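Side-chain contacts in esterase (Rhizomucor miehei, PDB 4WY5), which probably hydrolyses carboxylic esters as a fungal carboxylesterase of the alpha/beta hydrolase fold: residues Glu241-Lys245 with Ala246-Gly250; Leu226-Ala230 with Ser231-Asp235. One frame throughout, in Å; residues are numbered along the deposited sequence.

Both contacts are local and lie at the surface, about 20 Å from the centre of the chain. Each spans a whole short helix and the loop leading into it, in the run of chain between helix 215-225 and strand 254-259. Contact 2 comes first and holds helix 230-233; contact 1 holds helix 245-248, the next one along. Their helix starts differ. In contact 1 a threonine and an aspartate exchange side-chain-to-backbone bonds. In contact 2 a proline stands at the N-cap, its carbonyl takes helical bonds, and Leu233 packs on the loop before it. The two meet through Leu242, whose CD1 lies 3.8 Å from Asn234 OD1. The centres of contact 1 and contact 2 are about 18 Å apart.

Contact 1 of 2, residues Glu241-Lys245 with Ala246-Gly250; sequences ELATK and ADLEG
Thr244 and Asp247 meet through two hydrogen bonds between side chain and backbone. Asp247 N donates to Thr244 OG1 over 2.7 Å, with an N-H...O angle of 160°. Thr244 N donates back to Asp247 OD2 over 3.1 Å, and this bond is almost straight at 174°. The amide reaches OD2 on its anti side, somewhat out of the carboxylate plane. Thr244 OG1 sits between its own backbone N and carbonyl carbon (chi1 67°), which places it in front of the first turn. The Asp247 carboxylate leans back beside its own backbone N, toward the residues before the helix. This reciprocal pair is a capping box, with Thr244 as the N-cap of helix 245-248. The aspartate charge near the helix start would probably also interact well with the helix dipole.

The backbone bonds that follow are weak. Leu248 N approaches both Thr244 O, at 3.2 Å, and Lys245 O. Glu249 N also points to Lys245 O, at 3.2 Å. At the far end Lys175 NZ, from helix 162-176, hydrogen-bonds to the carbonyls of Asp247 and Glu249.

The apolar part is small. Ala243 CB rests on the branched end of Leu248, 3.8 Å from CD2. Leu248 is buried, and its side chain also touches Tyr271 and Gln274 of helix 265-277.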
# COMPACT_ATOMS: atom_id res chain seq x y z
N GLU A 241 21.79 4.40 6.35
CA GLU A 241 21.48 4.33 7.77
C GLU A 241 22.23 5.39 8.61
O GLU A 241 21.75 5.79 9.68
CB GLU A 241 21.79 2.93 8.28
CG GLU A 241 21.50 2.64 9.71
CD GLU A 241 22.23 1.40 10.15
OE1 GLU A 241 23.33 1.16 9.60
OE2 GLU A 241 21.70 0.66 11.00
N LEU A 242 23.36 5.86 8.10
CA LEU A 242 24.19 6.84 8.82
C LEU A 242 23.68 8.28 8.73
O LEU A 242 24.20 9.17 9.42
CB LEU A 242 25.64 6.80 8.30
CG LEU A 242 26.41 5.50 8.55
CD1 LEU A 242 27.85 5.56 8.00
CD2 LEU A 242 26.39 5.17 10.04
N ALA A 243 22.68 8.52 7.89
CA ALA A 243 22.21 9.88 7.63
C ALA A 243 21.72 10.57 8.90
O ALA A 243 21.02 9.97 9.72
CB ALA A 243 21.12 9.87 6.57
N THR A 244 22.10 11.83 9.06
CA THR A 244 21.64 12.65 10.18
C THR A 244 20.28 13.26 9.89
O THR A 244 19.81 13.24 8.75
CB THR A 244 22.58 13.82 10.48
OG1 THR A 244 22.53 14.75 9.39
CG2 THR A 244 24.00 13.35 10.73
N LYS A 245 19.65 13.80 10.93
CA LYS A 245 18.42 14.56 10.78
C LYS A 245 18.64 15.75 9.83
O LYS A 245 17.76 16.11 9.03
CB LYS A 245 17.92 15.01 12.15
CG LYS A 245 16.50 15.52 12.21
CD LYS A 245 16.02 15.59 13.67
CE LYS A 245 14.98 16.68 13.87
NZ LYS A 245 15.50 17.98 13.36
N ALA A 246 19.83 16.35 9.91
CA ALA A 246 20.21 17.48 9.05
C ALA A 246 20.41 17.06 7.59
O ALA A 246 20.01 17.77 6.66
CB ALA A 246 21.49 18.14 9.57
N ASP A 247 21.03 15.89 7.40
CA ASP A 247 21.21 15.33 6.07
C ASP A 247 19.88 15.15 5.34
O ASP A 247 19.81 15.33 4.13
CB ASP A 247 21.96 13.98 6.14
CG ASP A 247 23.45 14.14 6.46
OD1 ASP A 247 24.05 15.15 6.02
OD2 ASP A 247 24.02 13.24 7.13
N LEU A 248 18.83 14.80 6.08
CA LEU A 248 17.56 14.38 5.48
C LEU A 248 16.51 15.49 5.35
O LEU A 248 15.55 15.35 4.58
CB LEU A 248 16.97 13.24 6.32
CG LEU A 248 17.82 11.96 6.36
CD1 LEU A 248 17.13 10.89 7.17
CD2 LEU A 248 18.11 11.47 4.94
N GLU A 249 16.71 16.59 6.07
CA GLU A 249 15.78 17.72 6.05
C GLU A 249 15.64 18.32 4.64
O GLU A 249 16.62 18.47 3.92
CB GLU A 249 16.25 18.80 7.05
CG GLU A 249 15.17 19.34 7.99
CD GLU A 249 14.46 20.56 7.41
OE1 GLU A 249 15.02 21.21 6.49
OE2 GLU A 249 13.34 20.87 7.88
N GLY A 250 14.41 18.61 4.23
CA GLY A 250 14.16 19.21 2.93
C GLY A 250 14.17 18.25 1.74
O GLY A 250 14.13 18.68 0.57

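Contact 2 of 2, residues Leu226-Ala230 with Ser231-Asp235; sequences LPAPA and SELND
Leu233 turns its two methyl groups back onto the loop that leads into its own helix. Leu233 CD2 lies 4.0 Å from Pro227 CD and 4.2 Å from Leu226 CD2. The other branch, Leu233 CD1, faces Ala228 CB at 4.2 Å. The leucine side chain runs at about a right angle to that of Pro227 and obliquely to that of Leu226. These are loose van der Waals contacts. They spread one leucine over three successive loop residues.

Farther out, Pro229 and Glu232 lie against each other. Glu232 CG is beside its backbone N (chi1 -56°), and the chain is extended beyond it. This brings the carboxylate back to the proline ring, a van der Waals contact in which Glu232 OE2 is 3.4 Å from Pro229 CG.

Pro229 is the N-cap residue of helix 230-233, a short surface helix that follows helix 215-225 after a brief loop. Its carbonyl accepts the first helical bond: Leu233 N reaches Pro229 O at 2.8 Å, nearly in line with the C=O bond. Glu232 N makes a weak second bond to the same oxygen.

One residue on, Asn234 N donates to Ala230 O at 3.1 Å with an N-H...O angle of 177°. The positive phi of Asn234 puts it in the left-handed region, and the helix ends there. A water continues the polar edge past this point. It donates to Ala230 O and accepts from Asp235 N, at 2.9 Å from that nitrogen. Asp235 OD1 accepts a further bond from Leu237 N.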
# COMPACT_ATOMS: atom_id res chain seq x y z
N LEU A 226 31.66 -1.68 -2.57
CA LEU A 226 32.41 -0.76 -1.71
C LEU A 226 33.93 -0.82 -1.91
O LEU A 226 34.51 -1.89 -2.10
CB LEU A 226 32.06 -1.02 -0.24
CG LEU A 226 30.58 -0.96 0.16
CD1 LEU A 226 30.40 -1.30 1.63
CD2 LEU A 226 29.97 0.41 -0.16
N PRO A 227 34.59 0.35 -1.90
CA PRO A 227 36.05 0.41 -2.06
C PRO A 227 36.80 0.17 -0.75
O PRO A 227 38.02 0.04 -0.77
CB PRO A 227 36.29 1.85 -2.56
CG PRO A 227 35.17 2.62 -1.97
CD PRO A 227 33.97 1.69 -1.95
N ALA A 228 36.06 0.11 0.36
CA ALA A 228 36.59 -0.19 1.69
C ALA A 228 35.44 -0.73 2.54
O ALA A 228 34.30 -0.74 2.09
CB ALA A 228 37.22 1.06 2.32
N PRO A 229 35.73 -1.23 3.76
CA PRO A 229 34.58 -1.68 4.57
C PRO A 229 33.70 -0.53 5.06
O PRO A 229 34.19 0.57 5.35
CB PRO A 229 35.23 -2.41 5.76
CG PRO A 229 36.65 -2.60 5.41
CD PRO A 229 37.02 -1.72 4.27
N ALA A 230 32.40 -0.80 5.14
CA ALA A 230 31.41 0.23 5.44
C ALA A 230 31.70 0.95 6.74
O ALA A 230 31.51 2.16 6.87
CB ALA A 230 30.02 -0.37 5.47
N SER A 231 32.18 0.19 7.72
CA SER A 231 32.47 0.78 9.02
C SER A 231 33.66 1.75 8.98
O SER A 231 33.72 2.70 9.77
CB SER A 231 32.72 -0.32 10.05
OG SER A 231 32.73 0.24 11.34
N GLU A 232 34.60 1.51 8.07
CA GLU A 232 35.73 2.42 7.84
C GLU A 232 35.36 3.54 6.87
O GLU A 232 35.90 4.64 6.93
CB GLU A 232 36.95 1.65 7.30
CG GLU A 232 37.39 0.49 8.21
CD GLU A 232 38.52 -0.35 7.60
OE1 GLU A 232 39.26 0.16 6.73
OE2 GLU A 232 38.66 -1.54 8.00
N LEU A 233 34.44 3.25 5.95
CA LEU A 233 34.01 4.23 4.96
C LEU A 233 33.25 5.40 5.61
O LEU A 233 33.50 6.56 5.28
CB LEU A 233 33.17 3.56 3.88
CG LEU A 233 33.24 4.18 2.48
CD1 LEU A 233 34.69 4.38 2.07
CD2 LEU A 233 32.52 3.30 1.47
N ASN A 234 32.32 5.08 6.50
CA ASN A 234 31.61 6.09 7.30
C ASN A 234 30.96 7.19 6.44
O ASN A 234 31.04 8.38 6.77
CB ASN A 234 32.58 6.73 8.31
CG ASN A 234 31.87 7.35 9.50
OD1 ASN A 234 30.84 6.85 9.95
ND2 ASN A 234 32.42 8.46 10.01
N ASP A 235 30.29 6.79 5.35
CA ASP A 235 29.70 7.72 4.38
C ASP A 235 28.22 7.40 4.14
O ASP A 235 27.90 6.32 3.61
CB ASP A 235 30.50 7.63 3.06
CG ASP A 235 30.23 8.79 2.10
OD1 ASP A 235 29.15 9.43 2.21
OD2 ASP A 235 31.09 9.04 1.23
O HOH W 1 29.43 4.02 5.29